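Aminotransferase class I and II (Streptococcus suis 89/1591, PDB 3OP7) probably transfers amino groups between amino acids and keto acids, using pyridoxal 5'-phosphate held as a Schiff base on a lysine. Local coordinates at residues H107-P113 with E128-I134; K156-N162 with A188-E194. One frame throughout, in Å; residues are numbered along the deposited sequence.

Interaction 1: H107-P113 with E128-I134; sequences HVISLYP and EVDLWQI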
ATOM      1  N   HIS A 107      14.723  18.612  -8.348  1.00 30.81           N
ATOM      2  CA  HIS A 107      14.922  19.321  -7.118  1.00 29.81           C
ATOM      3  C   HIS A 107      13.591  19.371  -6.355  1.00 28.11           C
ATOM      4  O   HIS A 107      12.556  19.763  -6.916  1.00 27.19           O
ATOM      5  CB  HIS A 107      15.404  20.766  -7.408  1.00 29.90           C
ATOM      6  CG  HIS A 107      15.672  21.563  -6.176  1.00 30.13           C
ATOM      7  ND1 HIS A 107      15.060  22.777  -5.913  1.00 30.43           N
ATOM      8  CD2 HIS A 107      16.499  21.319  -5.127  1.00 30.18           C
ATOM      9  CE1 HIS A 107      15.503  23.233  -4.748  1.00 29.20           C
ATOM     10  NE2 HIS A 107      16.375  22.362  -4.254  1.00 29.92           N
ATOM     11  N   VAL A 108      13.634  19.027  -5.072  1.00 27.41           N
ATOM     12  CA  VAL A 108      12.444  18.994  -4.213  1.00 26.31           C
ATOM     13  C   VAL A 108      12.817  19.658  -2.911  1.00 27.24           C
ATOM     14  O   VAL A 108      13.922  19.453  -2.417  1.00 29.43           O
ATOM     15  CB  VAL A 108      12.013  17.509  -3.945  1.00 25.79           C
ATOM     16  CG1 VAL A 108      10.938  17.409  -2.831  1.00 25.66           C
ATOM     17  CG2 VAL A 108      11.571  16.832  -5.247  1.00 24.99           C
ATOM     18  N   ILE A 109      11.913  20.471  -2.361  1.00 26.19           N
ATOM     19  CA  ILE A 109      12.094  21.096  -1.070  1.00 25.51           C
ATOM     20  C   ILE A 109      11.042  20.565  -0.113  1.00 25.81           C
ATOM     21  O   ILE A 109       9.868  20.523  -0.469  1.00 25.09           O
ATOM     22  CB  ILE A 109      11.938  22.614  -1.184  1.00 26.15           C
ATOM     23  CG1 ILE A 109      12.964  23.178  -2.168  1.00 26.05           C
ATOM     24  CG2 ILE A 109      12.033  23.317   0.208  1.00 24.63           C
ATOM     25  CD1 ILE A 109      12.769  24.689  -2.464  1.00 27.46           C
ATOM     26  N   SER A 110      11.481  20.113   1.068  1.00 24.84           N
ATOM     27  CA  SER A 110      10.579  19.554   2.064  1.00 24.32           C
ATOM     28  C   SER A 110      10.669  20.289   3.341  1.00 24.54           C
ATOM     29  O   SER A 110      11.779  20.587   3.808  1.00 25.18           O
ATOM     30  CB  SER A 110      10.900  18.094   2.333  1.00 24.02           C
ATOM     31  OG  SER A 110      10.021  17.573   3.336  1.00 26.19           O
ATOM     32  N   LEU A 111       9.494  20.611   3.892  1.00 24.94           N
ATOM     33  CA  LEU A 111       9.374  21.018   5.279  1.00 24.96           C
ATOM     34  C   LEU A 111      10.184  20.043   6.145  1.00 25.06           C
ATOM     35  O   LEU A 111      10.258  18.855   5.843  1.00 25.57           O
ATOM     36  CB  LEU A 111       7.893  21.003   5.689  1.00 24.67           C
ATOM     37  CG  LEU A 111       7.483  21.629   7.018  1.00 24.97           C
ATOM     38  CD1 LEU A 111       7.788  23.112   7.024  1.00 25.53           C
ATOM     39  CD2 LEU A 111       5.979  21.296   7.303  1.00 24.25           C
ATOM     40  N   TYR A 112      10.788  20.549   7.228  1.00 27.11           N
ATOM     41  CA  TYR A 112      11.690  19.704   8.005  1.00 27.97           C
ATOM     42  C   TYR A 112      11.868  20.238   9.412  1.00 29.04           C
ATOM     43  O   TYR A 112      12.069  21.461   9.608  1.00 31.62           O
ATOM     44  CB  TYR A 112      13.067  19.579   7.329  1.00 27.72           C
ATOM     45  CG  TYR A 112      13.912  18.521   7.973  1.00 29.99           C
ATOM     46  CD1 TYR A 112      13.739  17.181   7.620  1.00 29.53           C
ATOM     47  CD2 TYR A 112      14.843  18.823   8.964  1.00 33.45           C
ATOM     48  CE1 TYR A 112      14.460  16.172   8.204  1.00 34.94           C
ATOM     49  CE2 TYR A 112      15.607  17.798   9.551  1.00 36.38           C
ATOM     50  CZ  TYR A 112      15.388  16.479   9.174  1.00 37.28           C
ATOM     51  OH  TYR A 112      16.100  15.418   9.722  1.00 43.30           O
ATOM     52  N   PRO A 113      11.760  19.348  10.417  1.00 30.29           N
ATOM     53  CA  PRO A 113      11.261  17.994  10.392  1.00 29.83           C
ATOM     54  C   PRO A 113       9.817  17.963  10.006  1.00 28.29           C
ATOM     55  O   PRO A 113       9.098  18.936  10.148  1.00 27.19           O
ATOM     56  CB  PRO A 113      11.323  17.538  11.874  1.00 31.23           C
ATOM     57  CG  PRO A 113      11.869  18.524  12.585  1.00 33.88           C
ATOM     58  CD  PRO A 113      12.248  19.701  11.753  1.00 32.12           C
ATOM     59  N   GLU A 128      17.189  15.650  -5.668  1.00 28.93           N
ATOM     60  CA  GLU A 128      18.005  16.485  -4.822  1.00 30.61           C
ATOM     61  C   GLU A 128      17.065  17.211  -3.867  1.00 29.96           C
ATOM     62  O   GLU A 128      16.253  18.020  -4.309  1.00 29.50           O
ATOM     63  CB  GLU A 128      18.781  17.479  -5.690  1.00 31.83           C
ATOM     64  CG  GLU A 128      19.718  18.257  -4.858  1.00 36.20           C
ATOM     65  CD  GLU A 128      20.631  19.204  -5.646  1.00 40.68           C
ATOM     66  OE1 GLU A 128      20.654  19.206  -6.903  1.00 42.99           O
ATOM     67  OE2 GLU A 128      21.317  19.969  -4.950  1.00 44.03           O
ATOM     68  N   VAL A 129      17.172  16.938  -2.571  1.00 29.65           N
ATOM     69  CA  VAL A 129      16.191  17.399  -1.593  1.00 29.18           C
ATOM     70  C   VAL A 129      16.791  18.412  -0.644  1.00 30.48           C
ATOM     71  O   VAL A 129      17.762  18.114   0.033  1.00 32.63           O
ATOM     72  CB  VAL A 129      15.630  16.229  -0.763  1.00 29.56           C
ATOM     73  CG1 VAL A 129      14.611  16.750   0.310  1.00 27.20           C
ATOM     74  CG2 VAL A 129      14.999  15.192  -1.688  1.00 29.61           C
ATOM     75  N   ASP A 130      16.249  19.619  -0.654  1.00 29.67           N
ATOM     76  CA  ASP A 130      16.605  20.643   0.302  1.00 29.93           C
ATOM     77  C   ASP A 130      15.576  20.678   1.441  1.00 29.81           C
ATOM     78  O   ASP A 130      14.382  20.420   1.233  1.00 29.30           O
ATOM     79  CB  ASP A 130      16.642  22.008  -0.410  1.00 31.83           C
ATOM     80  CG  ASP A 130      17.998  22.333  -1.031  1.00 35.01           C
ATOM     81  OD1 ASP A 130      19.039  22.108  -0.357  1.00 36.87           O
ATOM     82  OD2 ASP A 130      18.029  22.831  -2.187  1.00 34.89           O
ATOM     83  N   LEU A 131      16.044  21.010   2.635  1.00 30.04           N
ATOM     84  CA  LEU A 131      15.222  21.013   3.829  1.00 29.55           C
ATOM     85  C   LEU A 131      14.842  22.414   4.238  1.00 29.47           C
ATOM     86  O   LEU A 131      15.688  23.302   4.430  1.00 30.62           O
ATOM     87  CB  LEU A 131      15.942  20.290   4.948  1.00 30.40           C
ATOM     88  CG  LEU A 131      16.330  18.828   4.621  1.00 30.48           C
ATOM     89  CD1 LEU A 131      17.082  18.233   5.843  1.00 34.40           C
ATOM     90  CD2 LEU A 131      15.182  17.930   4.218  1.00 30.02           C
ATOM     91  N   TRP A 132      13.552  22.625   4.359  1.00 28.04           N
ATOM     92  CA  TRP A 132      13.011  23.922   4.718  1.00 27.74           C
ATOM     93  C   TRP A 132      12.652  23.858   6.200  1.00 28.24           C
ATOM     94  O   TRP A 132      11.634  23.282   6.577  1.00 26.77           O
ATOM     95  CB  TRP A 132      11.796  24.164   3.829  1.00 27.59           C
ATOM     96  CG  TRP A 132      11.187  25.548   3.965  1.00 24.70           C
ATOM     97  CD1 TRP A 132      11.825  26.718   4.330  1.00 25.44           C
ATOM     98  CD2 TRP A 132       9.825  25.913   3.692  1.00 25.99           C
ATOM     99  NE1 TRP A 132      10.936  27.749   4.297  1.00 28.27           N
ATOM    100  CE2 TRP A 132       9.701  27.288   3.940  1.00 26.13           C
ATOM    101  CE3 TRP A 132       8.692  25.206   3.294  1.00 25.15           C
ATOM    102  CZ2 TRP A 132       8.476  27.976   3.761  1.00 27.49           C
ATOM    103  CZ3 TRP A 132       7.485  25.889   3.126  1.00 26.53           C
ATOM    104  CH2 TRP A 132       7.385  27.230   3.345  1.00 25.49           C
ATOM    105  N   GLN A 133      13.499  24.502   7.006  1.00 28.49           N
ATOM    106  CA  GLN A 133      13.562  24.250   8.462  1.00 30.35           C
ATOM    107  C   GLN A 133      12.501  25.015   9.255  1.00 30.58           C
ATOM    108  O   GLN A 133      12.399  26.233   9.163  1.00 31.64           O
ATOM    109  CB  GLN A 133      14.951  24.626   9.039  1.00 32.20           C
ATOM    110  CG  GLN A 133      16.136  23.806   8.460  1.00 35.23           C
ATOM    111  CD  GLN A 133      16.271  22.411   9.027  1.00 39.63           C
ATOM    112  OE1 GLN A 133      15.623  22.052  10.027  1.00 40.98           O
ATOM    113  NE2 GLN A 133      17.095  21.586   8.363  1.00 42.84           N
ATOM    114  N   ILE A 134      11.729  24.285  10.067  1.00 29.69           N
ATOM    115  CA  ILE A 134      10.757  24.889  10.943  1.00 30.58           C
ATOM    116  C   ILE A 134      11.533  25.614  12.044  1.00 32.35           C
ATOM    117  O   ILE A 134      12.657  25.202  12.401  1.00 32.15           O
ATOM    118  CB  ILE A 134       9.730  23.895  11.522  1.00 28.85           C
ATOM    119  CG1 ILE A 134      10.405  22.869  12.433  1.00 30.15           C
ATOM    120  CG2 ILE A 134       8.929  23.174  10.350  1.00 29.17           C
ATOM    121  CD1 ILE A 134       9.448  21.730  12.901  1.00 29.19           C
TER

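Interaction 2: K156-N162 with A188-E194; sequences KMICINN and AYILSDE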
ATOM      1  N   LYS A 156      10.822  21.207  -8.744  1.00 26.24           N
ATOM      2  CA  LYS A 156       9.669  20.401  -9.151  1.00 26.78           C
ATOM      3  C   LYS A 156       8.536  20.377  -8.156  1.00 25.26           C
ATOM      4  O   LYS A 156       7.349  20.387  -8.550  1.00 24.49           O
ATOM      5  CB  LYS A 156      10.066  18.973  -9.425  1.00 28.77           C
ATOM      6  CG  LYS A 156       8.827  18.108  -9.725  1.00 31.99           C
ATOM      7  CD  LYS A 156       8.980  16.874 -10.560  1.00 40.75           C
ATOM      8  CE  LYS A 156       9.188  17.142 -12.033  1.00 44.89           C
ATOM      9  NZ  LYS A 156       9.585  15.828 -12.653  1.00 44.02           N
HETATM   10  N   MSE A 157       8.880  20.339  -6.864  1.00 23.98           N
HETATM   11  CA  MSE A 157       7.893  20.107  -5.822  1.00 23.13           C
HETATM   12  C   MSE A 157       8.365  20.634  -4.485  1.00 23.71           C
HETATM   13  O   MSE A 157       9.546  20.574  -4.188  1.00 24.57           O
HETATM   14  CB  MSE A 157       7.597  18.596  -5.706  1.00 23.85           C
HETATM   15  CG  MSE A 157       6.475  18.267  -4.698  1.00 24.82           C
HETATM   16 SE   MSE A 157       6.120  16.404  -4.595  0.75 22.98          SE
HETATM   17  CE  MSE A 157       5.291  16.225  -6.334  1.00 26.07           C
ATOM     18  N   ILE A 158       7.429  21.202  -3.715  1.00 23.28           N
ATOM     19  CA  ILE A 158       7.601  21.572  -2.342  1.00 24.23           C
ATOM     20  C   ILE A 158       6.632  20.704  -1.534  1.00 23.58           C
ATOM     21  O   ILE A 158       5.432  20.616  -1.886  1.00 23.48           O
ATOM     22  CB  ILE A 158       7.262  23.053  -2.101  1.00 22.95           C
ATOM     23  CG1 ILE A 158       8.202  23.950  -2.901  1.00 25.89           C
ATOM     24  CG2 ILE A 158       7.376  23.432  -0.583  1.00 25.14           C
ATOM     25  CD1 ILE A 158       7.691  25.395  -3.067  1.00 28.12           C
ATOM     26  N   CYS A 159       7.161  20.040  -0.508  1.00 23.04           N
ATOM     27  CA  CYS A 159       6.361  19.184   0.365  1.00 23.33           C
ATOM     28  C   CYS A 159       6.141  19.827   1.706  1.00 24.19           C
ATOM     29  O   CYS A 159       7.100  20.269   2.376  1.00 24.72           O
ATOM     30  CB  CYS A 159       7.032  17.814   0.535  1.00 22.98           C
ATOM     31  SG  CYS A 159       7.373  16.917  -0.950  1.00 25.67           S
ATOM     32  N   ILE A 160       4.867  19.904   2.113  1.00 23.77           N
ATOM     33  CA  ILE A 160       4.486  20.360   3.426  1.00 23.64           C
ATOM     34  C   ILE A 160       3.517  19.380   4.088  1.00 23.83           C
ATOM     35  O   ILE A 160       2.936  18.523   3.431  1.00 21.39           O
ATOM     36  CB  ILE A 160       3.824  21.750   3.358  1.00 25.16           C
ATOM     37  CG1 ILE A 160       2.476  21.716   2.612  1.00 24.44           C
ATOM     38  CG2 ILE A 160       4.793  22.808   2.748  1.00 25.21           C
ATOM     39  CD1 ILE A 160       1.719  23.118   2.715  1.00 24.04           C
ATOM     40  N   ASN A 161       3.327  19.535   5.395  1.00 23.89           N
ATOM     41  CA  ASN A 161       2.457  18.698   6.191  1.00 23.81           C
ATOM     42  C   ASN A 161       1.711  19.745   7.041  1.00 24.65           C
ATOM     43  O   ASN A 161       2.303  20.479   7.833  1.00 24.97           O
ATOM     44  CB  ASN A 161       3.346  17.740   6.986  1.00 23.48           C
ATOM     45  CG  ASN A 161       2.608  16.718   7.845  1.00 25.62           C
ATOM     46  OD1 ASN A 161       3.234  16.166   8.780  1.00 25.83           O
ATOM     47  ND2 ASN A 161       1.347  16.403   7.529  1.00 22.65           N
ATOM     48  N   ASN A 162       0.405  19.842   6.837  1.00 23.89           N
ATOM     49  CA  ASN A 162      -0.385  20.936   7.380  1.00 25.31           C
ATOM     50  C   ASN A 162      -1.705  20.378   7.954  1.00 26.08           C
ATOM     51  O   ASN A 162      -2.604  20.020   7.185  1.00 23.62           O
ATOM     52  CB  ASN A 162      -0.692  21.970   6.295  1.00 26.10           C
ATOM     53  CG  ASN A 162      -0.923  23.377   6.869  1.00 27.09           C
ATOM     54  OD1 ASN A 162      -0.308  23.769   7.907  1.00 29.22           O
ATOM     55  ND2 ASN A 162      -1.835  24.130   6.248  1.00 24.85           N
ATOM     56  N   ALA A 188       6.108  24.964  -9.555  1.00 27.94           N
ATOM     57  CA  ALA A 188       6.354  23.815  -8.673  1.00 26.76           C
ATOM     58  C   ALA A 188       5.033  23.297  -8.116  1.00 26.31           C
ATOM     59  O   ALA A 188       4.138  24.067  -7.800  1.00 26.74           O
ATOM     60  CB  ALA A 188       7.295  24.207  -7.495  1.00 26.53           C
ATOM     61  N   TYR A 189       4.909  21.988  -7.989  1.00 26.78           N
ATOM     62  CA  TYR A 189       3.776  21.421  -7.307  1.00 25.85           C
ATOM     63  C   TYR A 189       4.003  21.689  -5.856  1.00 24.40           C
ATOM     64  O   TYR A 189       5.149  21.781  -5.412  1.00 24.93           O
ATOM     65  CB  TYR A 189       3.747  19.923  -7.402  1.00 26.95           C
ATOM     66  CG  TYR A 189       3.567  19.336  -8.784  1.00 28.61           C
ATOM     67  CD1 TYR A 189       2.403  19.522  -9.467  1.00 31.11           C
ATOM     68  CD2 TYR A 189       4.586  18.553  -9.374  1.00 32.86           C
ATOM     69  CE1 TYR A 189       2.234  18.956 -10.755  1.00 32.07           C
ATOM     70  CE2 TYR A 189       4.430  17.983 -10.632  1.00 34.43           C
ATOM     71  CZ  TYR A 189       3.249  18.180 -11.314  1.00 35.18           C
ATOM     72  OH  TYR A 189       3.093  17.607 -12.564  1.00 36.05           O
ATOM     73  N   ILE A 190       2.923  21.726  -5.105  1.00 24.31           N
ATOM     74  CA  ILE A 190       2.992  21.678  -3.641  1.00 23.05           C
ATOM     75  C   ILE A 190       2.173  20.483  -3.161  1.00 23.78           C
ATOM     76  O   ILE A 190       0.953  20.437  -3.336  1.00 23.68           O
ATOM     77  CB  ILE A 190       2.478  22.967  -2.948  1.00 24.27           C
ATOM     78  CG1 ILE A 190       3.322  24.197  -3.332  1.00 24.67           C
ATOM     79  CG2 ILE A 190       2.516  22.749  -1.412  1.00 24.57           C
ATOM     80  CD1 ILE A 190       2.760  25.539  -2.860  1.00 25.75           C
ATOM     81  N   LEU A 191       2.867  19.490  -2.606  1.00 23.18           N
ATOM     82  CA  LEU A 191       2.238  18.317  -2.019  1.00 21.82           C
ATOM     83  C   LEU A 191       2.003  18.712  -0.564  1.00 23.04           C
ATOM     84  O   LEU A 191       2.950  19.144   0.141  1.00 22.34           O
ATOM     85  CB  LEU A 191       3.181  17.142  -2.027  1.00 22.59           C
ATOM     86  CG  LEU A 191       2.767  15.901  -1.189  1.00 20.37           C
ATOM     87  CD1 LEU A 191       1.304  15.421  -1.543  1.00 23.10           C
ATOM     88  CD2 LEU A 191       3.777  14.727  -1.344  1.00 22.70           C
ATOM     89  N   SER A 192       0.756  18.653  -0.127  1.00 22.62           N
ATOM     90  CA  SER A 192       0.412  18.953   1.258  1.00 21.96           C
ATOM     91  C   SER A 192      -0.317  17.771   1.922  1.00 22.38           C
ATOM     92  O   SER A 192      -1.419  17.399   1.522  1.00 22.38           O
ATOM     93  CB  SER A 192      -0.460  20.209   1.293  1.00 23.28           C
ATOM     94  OG  SER A 192      -0.757  20.585   2.632  1.00 22.51           O
ATOM     95  N   ASP A 193       0.355  17.121   2.863  1.00 21.34           N
ATOM     96  CA  ASP A 193      -0.225  16.065   3.647  1.00 20.79           C
ATOM     97  C   ASP A 193      -1.054  16.722   4.767  1.00 21.09           C
ATOM     98  O   ASP A 193      -0.521  17.398   5.678  1.00 22.50           O
ATOM     99  CB  ASP A 193       0.894  15.160   4.172  1.00 21.54           C
ATOM    100  CG  ASP A 193       0.423  14.108   5.182  1.00 22.15           C
ATOM    101  OD1 ASP A 193      -0.611  14.283   5.852  1.00 23.30           O
ATOM    102  OD2 ASP A 193       1.190  13.168   5.401  1.00 23.50           O
ATOM    103  N   GLU A 194      -2.360  16.589   4.612  1.00 20.65           N
ATOM    104  CA  GLU A 194      -3.338  17.259   5.401  1.00 22.45           C
ATOM    105  C   GLU A 194      -4.121  16.347   6.319  1.00 22.77           C
ATOM    106  O   GLU A 194      -5.259  16.652   6.676  1.00 22.42           O
ATOM    107  CB  GLU A 194      -4.252  18.112   4.492  1.00 22.92           C
ATOM    108  CG  GLU A 194      -3.429  19.180   3.790  1.00 23.38           C
ATOM    109  CD  GLU A 194      -4.104  19.986   2.693  1.00 25.88           C
ATOM    110  OE1 GLU A 194      -5.168  19.590   2.183  1.00 24.90           O
ATOM    111  OE2 GLU A 194      -3.542  21.081   2.370  1.00 22.89           O
TER
HETATM  112  O   HOH W   1      -3.566  23.107   4.169  1.00 31.81           O

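Interaction 1: H107-P113 with E128-I134
The first torsions of His107 and Asp130 bring ring and carboxylate together on the face they share with Ile109: CG of His107 lies anti to its backbone N (chi1 -178°), whereas CG of Asp130 stays beside its own N (chi1 -88°). Strands 107-112 and 128-135 are parallel neighbours in the large mixed sheet of the aminotransferase fold, joined through helix 117-124 as a beta-alpha-beta unit. NE2 of His107 donates to OD2 of Asp130 at 2.7 Å, almost in the ring plane but on the anti side of the carboxylate and tilted out of its plane, which stands 77° from the ring. ND1 of the same imidazole is bonded to Thr155, which fixes the rotation of the ring. The backbones are in step from His107 beside Glu128 to Tyr112 beside Gln133. Val108 and Ser110 use both N and O in the ladder; Tyr112 N to Trp132 O is a weak, bent link, but Ile134 N closes on Tyr112 O at 2.9 Å. On the face of Val108, Ser110 and Tyr112, CD1 of Leu131 sits over the centre of the Tyr112 ring, 3.7 Å from the centroid, a CH-pi contact. Gln133 bends at chi2 and runs alongside the tyrosine, its amide nearly perpendicular to the ring and OE1 at the ring edge; Arg342 holds that oxygen, and the Tyr112 hydroxyl is hydrogen-bonded to Glu341. On the other face, CG2 of Ile109 packs on CB of Trp132 at 3.7 Å, against helix 144-150, and the indole NE1 goes on to Asp143 O. A cis peptide precedes Pro113, where the strand has ended. There CD of the proline touches CD1 of Ile134 at 3.6 Å, while CG2 of Ile134 meets CD1 of Leu111 at 3.5 Å.

Interaction 2: K156-N162 with A188-E194
The cofactor site of this fold-type I aminotransferase lies at the C-terminal end of two parallel strands, 157-161 and 189-193, linked through helix 173-184 as a beta-alpha-beta unit. Asp193 OD2 bonds to N1 of the pyridoxal phosphate-lysine adduct at position 222 and also to Asn94. Beside it, Asn161 extends CG anti to its backbone N (chi1 -177°) and runs alongside the aspartate in the same direction. Its ND2 gives a bond of 2.8 Å to Asp193 O, in the amide plane but well above the carbonyl plane; Asn162 N reaches that oxygen at 2.9 Å from the opposite face. Two donors thus grip one carbonyl, which would steady the backbone that carries the carboxylate. On the other face, CG1 of Ile160 presses on OG of Ser192 at 3.4 Å, and this hydroxyl donates to Glu194 OE2. A water accepts from Asn162 ND2 and donates to Glu194 OE2, its oxygen 2.7 Å from OE2; Glu194 OE1 is also hydrogen-bonded to Ser206, and Asn162 OD1 to Met171 N. Toward the start of the strands the chemistry turns apolar: selenomethionine Met157 lays SE against CB of Leu191 at 4.0 Å and CE near CD2 of the Tyr189 ring. Helix 89-101 covers Met157 and Leu191, helix 173-184 packs on Ile158, Ile160 and Ile190, and strands 107-112 and 214-219 flank the pair.

Interactions 1 and 2 are successive parallel pairings in one mixed sheet, joined because strands 107-112 and 157-161 are themselves neighbours: Ile109 O lies 2.8 Å from Cys159 N, a probable hydrogen bond, and Leu111 N probably bonds to Cys159 O. Both contacts are mainly buried, but 128-134 lies farther out in the sheet, with Glu128 exposed and four of its residues partly exposed, whereas 156-162 and 188-194 lie deeper among other strands. Their chemistry differs as well. Interaction 1 combines a His-carboxylate bond with aromatic and aliphatic packing; interaction 2 has a mostly apolar first half and a polar C-terminal end that reaches the cofactor.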